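Putative tetR family transcription regulator (Shewanella loihica, PDB 3PPB) probably binds DNA through a helix-turn-helix motif and regulates transcription, as is general for members of the TetR family. Local coordinates at residues 9-14 with 48-53; 21-26 with 107-112; 56-61 with 115-120. One frame throughout, in Å; residues are numbered along the deposited sequence.

Interaction 1: residues 9-14 with 48-53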
loop_
_atom_site.group_PDB
_atom_site.type_symbol
_atom_site.label_atom_id
_atom_site.label_comp_id
_atom_site.label_asym_id
_atom_site.label_seq_id
_atom_site.Cartn_x
_atom_site.Cartn_y
_atom_site.Cartn_z
ATOM N N THR A 9 7.018 26.397 -17.416
ATOM C CA THR A 9 5.850 27.196 -17.048
ATOM C C THR A 9 5.822 27.284 -15.503
ATOM O O THR A 9 6.401 26.424 -14.821
ATOM C CB THR A 9 4.534 26.667 -17.708
ATOM O OG1 THR A 9 3.481 27.609 -17.524
ATOM C CG2 THR A 9 4.070 25.356 -17.172
ATOM N N LYS A 10 5.199 28.346 -14.960
ATOM C CA LYS A 10 5.111 28.575 -13.513
ATOM C C LYS A 10 4.376 27.433 -12.842
ATOM O O LYS A 10 4.877 26.875 -11.869
ATOM C CB LYS A 10 4.418 29.916 -13.208
ATOM C CG LYS A 10 5.273 31.150 -13.474
ATOM C CD LYS A 10 4.464 32.388 -13.183
ATOM C CE LYS A 10 5.240 33.660 -13.312
ATOM N NZ LYS A 10 4.346 34.855 -13.205
ATOM N N LYS A 11 3.211 27.062 -13.386
ATOM C CA LYS A 11 2.389 25.965 -12.894
ATOM C C LYS A 11 3.170 24.657 -12.897
ATOM O O LYS A 11 3.076 23.920 -11.917
ATOM C CB LYS A 11 1.099 25.829 -13.719
ATOM C CG LYS A 11 -0.078 25.263 -12.918
ATOM C CD LYS A 11 -1.262 24.940 -13.820
ATOM C CE LYS A 11 -2.380 24.254 -13.086
ATOM N NZ LYS A 11 -3.457 23.818 -14.013
ATOM N N GLN A 12 3.986 24.396 -13.945
ATOM C CA GLN A 12 4.773 23.149 -14.059
ATOM C C GLN A 12 5.900 23.095 -13.039
ATOM O O GLN A 12 6.152 22.022 -12.499
ATOM C CB GLN A 12 5.334 22.939 -15.479
ATOM C CG GLN A 12 5.863 21.530 -15.782
ATOM C CD GLN A 12 4.883 20.402 -15.520
ATOM O OE1 GLN A 12 3.657 20.531 -15.687
ATOM N NE2 GLN A 12 5.419 19.253 -15.130
ATOM N N ALA A 13 6.573 24.238 -12.777
ATOM C CA ALA A 13 7.643 24.333 -11.776
ATOM C C ALA A 13 7.085 23.997 -10.382
ATOM O O ALA A 13 7.737 23.276 -9.626
ATOM C CB ALA A 13 8.253 25.733 -11.784
ATOM N N ILE A 14 5.850 24.485 -10.073
ATOM C CA ILE A 14 5.165 24.231 -8.805
ATOM C C ILE A 14 4.852 22.735 -8.688
ATOM O O ILE A 14 5.242 22.117 -7.696
ATOM C CB ILE A 14 3.886 25.097 -8.624
ATOM C CG1 ILE A 14 4.243 26.593 -8.452
ATOM C CG2 ILE A 14 3.046 24.572 -7.431
ATOM C CD1 ILE A 14 3.144 27.592 -8.896
ATOM N N HIS A 48 -2.648 31.252 -6.677
ATOM C CA HIS A 48 -3.458 31.561 -7.855
ATOM C C HIS A 48 -3.832 30.265 -8.578
ATOM O O HIS A 48 -5.020 29.995 -8.755
ATOM C CB HIS A 48 -2.713 32.517 -8.801
ATOM C CG HIS A 48 -3.389 32.694 -10.131
ATOM N ND1 HIS A 48 -4.571 33.423 -10.261
ATOM C CD2 HIS A 48 -3.029 32.230 -11.351
ATOM C CE1 HIS A 48 -4.885 33.373 -11.547
ATOM N NE2 HIS A 48 -3.985 32.673 -12.244
ATOM N N HIS A 49 -2.827 29.447 -8.950
ATOM C CA HIS A 49 -3.043 28.165 -9.623
ATOM C C HIS A 49 -3.604 27.124 -8.658
ATOM O O HIS A 49 -4.437 26.316 -9.076
ATOM C CB HIS A 49 -1.747 27.640 -10.267
ATOM C CG HIS A 49 -1.140 28.555 -11.297
ATOM N ND1 HIS A 49 0.125 29.104 -11.124
ATOM C CD2 HIS A 49 -1.634 28.972 -12.489
ATOM C CE1 HIS A 49 0.357 29.827 -12.207
ATOM N NE2 HIS A 49 -0.672 29.780 -13.055
ATOM N N PHE A 50 -3.177 27.140 -7.374
ATOM C CA PHE A 50 -3.642 26.135 -6.408
ATOM C C PHE A 50 -4.088 26.814 -5.102
ATOM O O PHE A 50 -3.238 27.127 -4.265
ATOM C CB PHE A 50 -2.545 25.071 -6.159
ATOM C CG PHE A 50 -1.958 24.481 -7.427
ATOM C CD1 PHE A 50 -2.631 23.479 -8.127
ATOM C CD2 PHE A 50 -0.741 24.935 -7.927
ATOM C CE1 PHE A 50 -2.087 22.929 -9.293
ATOM C CE2 PHE A 50 -0.204 24.391 -9.101
ATOM C CZ PHE A 50 -0.878 23.389 -9.772
ATOM N N PRO A 51 -5.418 27.043 -4.920
ATOM C CA PRO A 51 -5.904 27.783 -3.734
ATOM C C PRO A 51 -5.533 27.181 -2.373
ATOM O O PRO A 51 -5.484 27.910 -1.377
ATOM C CB PRO A 51 -7.423 27.798 -3.928
ATOM C CG PRO A 51 -7.606 27.708 -5.401
ATOM C CD PRO A 51 -6.536 26.741 -5.838
ATOM N N SER A 52 -5.244 25.881 -2.329
ATOM C CA SER A 52 -4.832 25.212 -1.102
ATOM C C SER A 52 -3.776 24.159 -1.430
ATOM O O SER A 52 -3.609 23.789 -2.601
ATOM C CB SER A 52 -6.031 24.601 -0.383
ATOM O OG SER A 52 -6.538 23.460 -1.058
ATOM N N LYS A 53 -3.043 23.702 -0.400
ATOM C CA LYS A 53 -2.005 22.683 -0.554
ATOM C C LYS A 53 -2.670 21.349 -0.909
ATOM O O LYS A 53 -2.094 20.560 -1.653
ATOM C CB LYS A 53 -1.183 22.583 0.726
ATOM C CG LYS A 53 0.193 21.962 0.524
ATOM C CD LYS A 53 1.026 22.010 1.803
ATOM C CE LYS A 53 0.477 21.130 2.906
ATOM N NZ LYS A 53 1.336 21.169 4.106
#
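Lys-10, Lys-11 and Ile-14, on the first turns of helix 10-24, lie against His-49 and Phe-50, where the second helix of the predicted helix-turn-helix motif ends. The contact thus joins the N-terminal helix of a TetR-type DNA-binding domain to the end of helix 43-49, the presumed recognition helix. Lys-10 adds little: its CB comes within 4.2 Å of His-49 CE1, and the rest of its chain leads off from the contact.

Lys-11 does more, because its long aliphatic part can touch two rings while the ammonium group stays at the surface. With CG anti to the backbone N (chi1 -151°) and the chain extended beyond it, CG meets both rings, and the chain then runs on past Phe-50 CZ. CG lies over one face of His-49 in a CH-pi contact, 4.1 Å from the ring centroid, while the opposite face carries His-48 CD2. Farther along, CE is 3.7 Å from Phe-50 CZ, the two side chains crossing at about a right angle.

One turn on, Ile-14 is buried, and its branched shape serves both partners. CD1 reaches toward His-49 ND1, 4.0 Å away, across the line of the histidine side chain. The other branch, CG2, packs 3.7 Å from Phe-50 CE2.

Interaction 2: residues 21-26 with 107-112. With EDO (1,2-ethanediol), chain D; EDO (1,2-ethanediol), chain F.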
loop_
_atom_site.group_PDB
_atom_site.type_symbol
_atom_site.label_atom_id
_atom_site.label_comp_id
_atom_site.label_asym_id
_atom_site.label_seq_id
_atom_site.Cartn_x
_atom_site.Cartn_y
_atom_site.Cartn_z
ATOM N N LEU A 21 9.027 17.366 -3.140
ATOM C CA LEU A 21 8.903 17.631 -1.706
ATOM C C LEU A 21 7.887 16.743 -1.004
ATOM O O LEU A 21 8.170 16.303 0.110
ATOM C CB LEU A 21 8.585 19.108 -1.445
ATOM C CG LEU A 21 9.700 20.101 -1.790
ATOM C CD1 LEU A 21 9.171 21.503 -1.840
ATOM C CD2 LEU A 21 10.865 20.017 -0.787
ATOM N N PHE A 22 6.725 16.461 -1.635
ATOM C CA PHE A 22 5.712 15.580 -1.038
ATOM C C PHE A 22 6.263 14.160 -0.868
ATOM O O PHE A 22 5.807 13.433 0.008
ATOM C CB PHE A 22 4.410 15.552 -1.863
ATOM C CG PHE A 22 3.576 16.813 -1.851
ATOM C CD1 PHE A 22 3.766 17.785 -0.872
ATOM C CD2 PHE A 22 2.581 17.015 -2.798
ATOM C CE1 PHE A 22 2.983 18.937 -0.849
ATOM C CE2 PHE A 22 1.794 18.164 -2.777
ATOM C CZ PHE A 22 2.008 19.130 -1.809
ATOM N N VAL A 23 7.264 13.784 -1.666
ATOM C CA VAL A 23 7.868 12.461 -1.539
ATOM C C VAL A 23 8.974 12.486 -0.458
ATOM O O VAL A 23 8.994 11.605 0.397
ATOM C CB VAL A 23 8.402 11.961 -2.905
ATOM C CG1 VAL A 23 9.453 10.860 -2.737
ATOM C CG2 VAL A 23 7.258 11.502 -3.793
ATOM N N SER A 24 9.899 13.466 -0.509
ATOM C CA SER A 24 11.022 13.501 0.434
ATOM C C SER A 24 10.646 14.000 1.829
ATOM O O SER A 24 11.282 13.577 2.791
ATOM C CB SER A 24 12.170 14.335 -0.120
ATOM O OG SER A 24 11.719 15.612 -0.541
ATOM N N GLN A 25 9.627 14.872 1.953
ATOM C CA GLN A 25 9.243 15.462 3.247
ATOM C C GLN A 25 7.787 15.222 3.670
ATOM O O GLN A 25 7.397 15.663 4.746
ATOM C CB GLN A 25 9.457 16.974 3.201
ATOM C CG GLN A 25 10.909 17.398 3.108
ATOM C CD GLN A 25 11.073 18.887 2.939
ATOM O OE1 GLN A 25 12.142 19.360 2.543
ATOM N NE2 GLN A 25 10.034 19.666 3.239
ATOM N N GLY A 26 6.986 14.611 2.810
ATOM C CA GLY A 26 5.576 14.383 3.092
ATOM C C GLY A 26 4.724 15.594 2.775
ATOM O O GLY A 26 5.245 16.673 2.500
ATOM N N PHE A 107 3.267 7.222 -5.650
ATOM C CA PHE A 107 2.138 6.266 -5.614
ATOM C C PHE A 107 2.201 5.422 -4.344
ATOM O O PHE A 107 1.207 5.257 -3.647
ATOM C CB PHE A 107 2.128 5.337 -6.840
ATOM C CG PHE A 107 1.609 5.886 -8.147
ATOM C CD1 PHE A 107 0.773 7.005 -8.175
ATOM C CD2 PHE A 107 1.896 5.248 -9.343
ATOM C CE1 PHE A 107 0.271 7.488 -9.380
ATOM C CE2 PHE A 107 1.353 5.708 -10.546
ATOM C CZ PHE A 107 0.559 6.830 -10.557
ATOM N N GLN A 108 3.380 4.926 -4.021
ATOM C CA GLN A 108 3.577 4.096 -2.843
ATOM C C GLN A 108 3.128 4.890 -1.597
ATOM O O GLN A 108 2.422 4.369 -0.747
ATOM C CB GLN A 108 5.054 3.665 -2.795
ATOM C CG GLN A 108 5.333 2.312 -2.175
ATOM C CD GLN A 108 4.621 1.127 -2.786
ATOM O OE1 GLN A 108 3.561 0.738 -2.322
ATOM N NE2 GLN A 108 5.223 0.455 -3.764
ATOM N N LEU A 109 3.425 6.170 -1.550
ATOM C CA LEU A 109 3.023 6.962 -0.397
ATOM C C LEU A 109 1.555 7.402 -0.393
ATOM O O LEU A 109 0.985 7.508 0.692
ATOM C CB LEU A 109 3.901 8.222 -0.301
ATOM C CG LEU A 109 5.362 8.028 0.073
ATOM C CD1 LEU A 109 6.186 9.221 -0.381
ATOM C CD2 LEU A 109 5.508 7.806 1.577
ATOM N N TYR A 110 0.961 7.724 -1.561
ATOM C CA TYR A 110 -0.360 8.367 -1.572
ATOM C C TYR A 110 -1.537 7.608 -2.224
ATOM O O TYR A 110 -2.680 7.922 -1.881
ATOM C CB TYR A 110 -0.243 9.746 -2.262
ATOM C CG TYR A 110 0.674 10.701 -1.526
ATOM C CD1 TYR A 110 0.196 11.500 -0.494
ATOM C CD2 TYR A 110 2.014 10.825 -1.876
ATOM C CE1 TYR A 110 1.041 12.363 0.204
ATOM C CE2 TYR A 110 2.866 11.686 -1.184
ATOM C CZ TYR A 110 2.376 12.443 -0.137
ATOM O OH TYR A 110 3.204 13.296 0.539
ATOM N N SER A 111 -1.279 6.671 -3.159
ATOM C CA SER A 111 -2.285 5.919 -3.936
ATOM C C SER A 111 -3.381 5.206 -3.141
ATOM O O SER A 111 -4.515 5.101 -3.629
ATOM C CB SER A 111 -1.606 4.857 -4.785
ATOM O OG SER A 111 -1.175 5.447 -5.992
HETATM N N MSE A 112 -3.042 4.654 -1.982
HETATM C CA MSE A 112 -4.003 3.889 -1.196
HETATM C C MSE A 112 -4.040 4.343 0.252
HETATM O O MSE A 112 -4.587 3.645 1.122
HETATM C CB MSE A 112 -3.617 2.410 -1.272
HETATM C CG MSE A 112 -4.794 1.538 -1.577
HETATM SE SE MSE A 112 -4.259 -0.246 -1.951
HETATM C CE MSE A 112 -3.247 -0.581 -0.411
HETATM C C1 EDO D . -1.945 2.274 -9.624
HETATM O O1 EDO D . -2.874 3.264 -10.060
HETATM C C2 EDO D . -0.713 2.982 -9.086
HETATM O O2 EDO D . -1.087 3.910 -8.072
HETATM C C1 EDO F . 1.324 1.767 1.048
HETATM O O1 EDO F . 2.237 1.628 -0.049
HETATM C C2 EDO F . -0.059 1.317 0.590
HETATM O O2 EDO F . -1.059 1.806 1.496
#
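Tyr-110 reaches from the C-terminal part of helix 101-110 to the last turn of helix 10-24 and hydrogen-bonds there through its hydroxyl to the backbone carbonyl of Phe-22, with OH 2.7 Å from O. This is the tight part of the contact. The tyrosine CG lies opposite the carbonyl carbon (chi1 -63°), which carries the ring toward helix 10-24. The C=O...OH angle is 122°, and the hydroxyl stands 34° from the carbonyl plane; the acceptor in turn lies at the edge of the tyrosine ring, in its plane. Phe-22 O also receives a weak bond from Gly-26 N as the helix ends, and the phenol supplies a second, stronger donor. A tyrosine suits the place because its ring spans the gap between the helices and still ends in a polar group. Its CZ also packs 4.1 Å from Phe-22 CB, while OH lies 3.5 Å from Gly-26 C; Gly-26, just past the helix, has a positive phi that glycine adopts easily.

The looser part is mostly apolar. Leu-109 CD1 lies 4.2 Å from Val-23 CG2 and 3.8 Å from Val-23 O, and both residues are partly exposed. Beyond it, Gln-108 O accepts a bond from O1 of a 1,2-ethanediol (chain F), probably taken up from the crystallisation liquor.

Leu-109 also packs on Pro-114 of the second subunit. The contact joins the DNA-binding domain to the helical body beside the dimer interface, with Phe-22 resting on Leu-60 of helix 53-74 and Val-23 on Ala-105 and Phe-106 of helix 101-110.

Interaction 3: residues 56-61 with 115-120. With EDO (1,2-ethanediol), chain I; EDO (1,2-ethanediol), chain E.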
loop_
_atom_site.group_PDB
_atom_site.type_symbol
_atom_site.label_atom_id
_atom_site.label_comp_id
_atom_site.label_asym_id
_atom_site.label_seq_id
_atom_site.Cartn_x
_atom_site.Cartn_y
_atom_site.Cartn_z
ATOM N N LEU A 56 -3.400 21.315 -4.646
ATOM C CA LEU A 56 -2.141 21.048 -5.334
ATOM C C LEU A 56 -1.843 19.538 -5.293
ATOM O O LEU A 56 -1.508 18.966 -6.331
ATOM C CB LEU A 56 -0.997 21.872 -4.711
ATOM C CG LEU A 56 0.456 21.641 -5.187
ATOM C CD1 LEU A 56 0.589 21.660 -6.729
ATOM C CD2 LEU A 56 1.400 22.683 -4.554
ATOM N N LEU A 57 -2.004 18.889 -4.122
ATOM C CA LEU A 57 -1.796 17.440 -4.003
ATOM C C LEU A 57 -2.783 16.670 -4.904
ATOM O O LEU A 57 -2.385 15.706 -5.552
ATOM C CB LEU A 57 -1.928 16.951 -2.538
ATOM C CG LEU A 57 -1.915 15.413 -2.340
ATOM C CD1 LEU A 57 -0.603 14.816 -2.791
ATOM C CD2 LEU A 57 -2.247 15.018 -0.905
ATOM N N GLU A 58 -4.056 17.094 -4.933
ATOM C CA GLU A 58 -5.103 16.426 -5.719
ATOM C C GLU A 58 -4.826 16.534 -7.227
ATOM O O GLU A 58 -4.966 15.538 -7.942
ATOM C CB GLU A 58 -6.473 17.013 -5.377
ATOM C CG GLU A 58 -6.933 16.624 -3.985
ATOM C CD GLU A 58 -8.197 17.295 -3.478
ATOM O OE1 GLU A 58 -8.767 18.145 -4.199
ATOM O OE2 GLU A 58 -8.627 16.953 -2.354
ATOM N N GLN A 59 -4.391 17.726 -7.687
ATOM C CA GLN A 59 -4.082 17.961 -9.097
ATOM C C GLN A 59 -2.846 17.172 -9.502
ATOM O O GLN A 59 -2.815 16.598 -10.592
ATOM C CB GLN A 59 -3.907 19.469 -9.411
ATOM C CG GLN A 59 -5.209 20.293 -9.326
ATOM C CD GLN A 59 -6.341 19.722 -10.154
ATOM O OE1 GLN A 59 -6.255 19.619 -11.382
ATOM N NE2 GLN A 59 -7.417 19.311 -9.494
ATOM N N LEU A 60 -1.837 17.125 -8.612
ATOM C CA LEU A 60 -0.626 16.346 -8.848
ATOM C C LEU A 60 -0.978 14.855 -8.955
ATOM O O LEU A 60 -0.564 14.179 -9.904
ATOM C CB LEU A 60 0.370 16.592 -7.700
ATOM C CG LEU A 60 1.681 15.822 -7.758
ATOM C CD1 LEU A 60 2.481 16.156 -9.028
ATOM C CD2 LEU A 60 2.507 16.067 -6.504
ATOM N N PHE A 61 -1.756 14.355 -7.970
ATOM C CA PHE A 61 -2.211 12.968 -7.875
ATOM C C PHE A 61 -2.871 12.518 -9.169
ATOM O O PHE A 61 -2.434 11.527 -9.752
ATOM C CB PHE A 61 -3.183 12.811 -6.685
ATOM C CG PHE A 61 -3.706 11.411 -6.456
ATOM C CD1 PHE A 61 -2.927 10.459 -5.821
ATOM C CD2 PHE A 61 -4.989 11.054 -6.857
ATOM C CE1 PHE A 61 -3.407 9.162 -5.626
ATOM C CE2 PHE A 61 -5.474 9.770 -6.632
ATOM C CZ PHE A 61 -4.683 8.836 -6.014
ATOM N N THR A 115 -4.533 9.878 3.130
ATOM C CA THR A 115 -4.161 11.285 2.890
ATOM C C THR A 115 -5.011 11.916 1.772
ATOM O O THR A 115 -5.493 13.043 1.944
ATOM C CB THR A 115 -2.641 11.428 2.578
ATOM O OG1 THR A 115 -1.879 10.653 3.501
ATOM C CG2 THR A 115 -2.160 12.868 2.624
ATOM N N VAL A 116 -5.169 11.215 0.634
ATOM C CA VAL A 116 -5.933 11.756 -0.502
ATOM C C VAL A 116 -7.423 11.550 -0.241
ATOM O O VAL A 116 -7.812 10.470 0.213
ATOM C CB VAL A 116 -5.495 11.158 -1.875
ATOM C CG1 VAL A 116 -6.222 11.824 -3.041
ATOM C CG2 VAL A 116 -3.983 11.267 -2.070
ATOM N N GLU A 117 -8.252 12.589 -0.537
ATOM C CA GLU A 117 -9.712 12.543 -0.438
ATOM C C GLU A 117 -10.239 11.332 -1.182
ATOM O O GLU A 117 -9.759 11.057 -2.290
ATOM C CB GLU A 117 -10.334 13.811 -1.043
ATOM C CG GLU A 117 -10.601 14.922 -0.044
ATOM C CD GLU A 117 -11.578 14.623 1.075
ATOM O OE1 GLU A 117 -12.531 13.836 0.867
ATOM O OE2 GLU A 117 -11.393 15.204 2.167
ATOM N N GLN A 118 -11.195 10.582 -0.565
ATOM C CA GLN A 118 -11.780 9.375 -1.163
ATOM C C GLN A 118 -12.371 9.666 -2.546
ATOM O O GLN A 118 -12.195 8.848 -3.453
ATOM C CB GLN A 118 -12.847 8.748 -0.252
ATOM C CG GLN A 118 -13.081 7.258 -0.534
ATOM C CD GLN A 118 -14.020 6.603 0.453
ATOM O OE1 GLN A 118 -13.908 6.774 1.678
ATOM N NE2 GLN A 118 -14.948 5.803 -0.063
ATOM N N SER A 119 -13.016 10.837 -2.713
ATOM C CA SER A 119 -13.623 11.252 -3.980
ATOM C C SER A 119 -12.572 11.381 -5.101
ATOM O O SER A 119 -12.851 10.977 -6.234
ATOM C CB SER A 119 -14.393 12.562 -3.811
ATOM O OG SER A 119 -13.574 13.613 -3.327
ATOM N N VAL A 120 -11.368 11.894 -4.777
ATOM C CA VAL A 120 -10.264 12.049 -5.738
ATOM C C VAL A 120 -9.676 10.663 -6.071
ATOM O O VAL A 120 -9.383 10.405 -7.236
ATOM C CB VAL A 120 -9.198 13.051 -5.230
ATOM C CG1 VAL A 120 -7.969 13.093 -6.138
ATOM C CG2 VAL A 120 -9.801 14.443 -5.100
HETATM C C1 EDO I . -5.945 15.461 -0.217
HETATM O O1 EDO I . -7.153 15.201 -0.938
HETATM C C2 EDO I . -6.149 16.430 0.939
HETATM O O2 EDO I . -7.460 16.376 1.521
HETATM C C1 EDO E . -0.395 11.530 7.574
HETATM O O1 EDO E . 0.543 11.233 6.538
HETATM C C2 EDO E . -1.499 12.470 7.086
HETATM O O2 EDO E . -2.403 11.831 6.174
#
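Phe-61 and Val-116 form the apolar centre of this contact, where helix 53-74 of the TetR fold meets the loop leading into helix 118-128. Val-116 CG1 sits over one face of the phenylalanine ring in a CH-pi contact, 4.2 Å from the centroid and 13° off the normal. Val-120 CG1 approaches the same ring at CD2 (3.7 Å), and Leu-57 CD2 meets Thr-115 CG2 at 4.1 Å. Beta-branched residues suit this surface, since each presents a methyl close to the backbone.

The polar part runs through a 1,2-ethanediol (chain I), probably from the crystallisation liquor. Its O1 donates to Glu-58 OE2 (2.7 Å) and accepts from Glu-117 N (2.9 Å, N-H...O 164°). The extended chain of Glu-58 brings its carboxylate there, crossing Val-120 CG2, which lies 3.7 Å from CD. Replacing Glu-58 by an alanine would probably leave the diol hydroxyl without its acceptor and Val-120 CG2 without its neighbour.

Glu-58 and Glu-117 run side by side, their carboxylate planes 84° apart and their OE2 atoms 5.6 Å from each other. No hydrogen bond joins the segments directly, so burial of apolar surface probably supplies most of the attraction, the diol bridging the acidic margin.

How the interactions relate
Helix 53-74 ties the three contacts together. Leu-56 of interaction 3 packs against interaction 1, about 15 Å away between centres: its CD1 is 3.7 Å from Phe-50 CE2 and its CD2 3.8 Å from Ile-14 CG2. Phe-22 CE2 of interaction 2 lies 3.9 Å from Leu-57 CA. Helix 10-24 serves interactions 1 and 2, about 18 Å between centres. Interactions 2 and 3 are closest, about 11 Å, and merge where Tyr-110 O meets Val-116 CG2 at 3.6 Å; both touch the second subunit. A bound PEG, probably from the crystallisation liquor, lies about 3 Å from Gly-26 (nearest atoms). A continuous packed path thus runs from the predicted DNA-binding motif to the dimer-forming body.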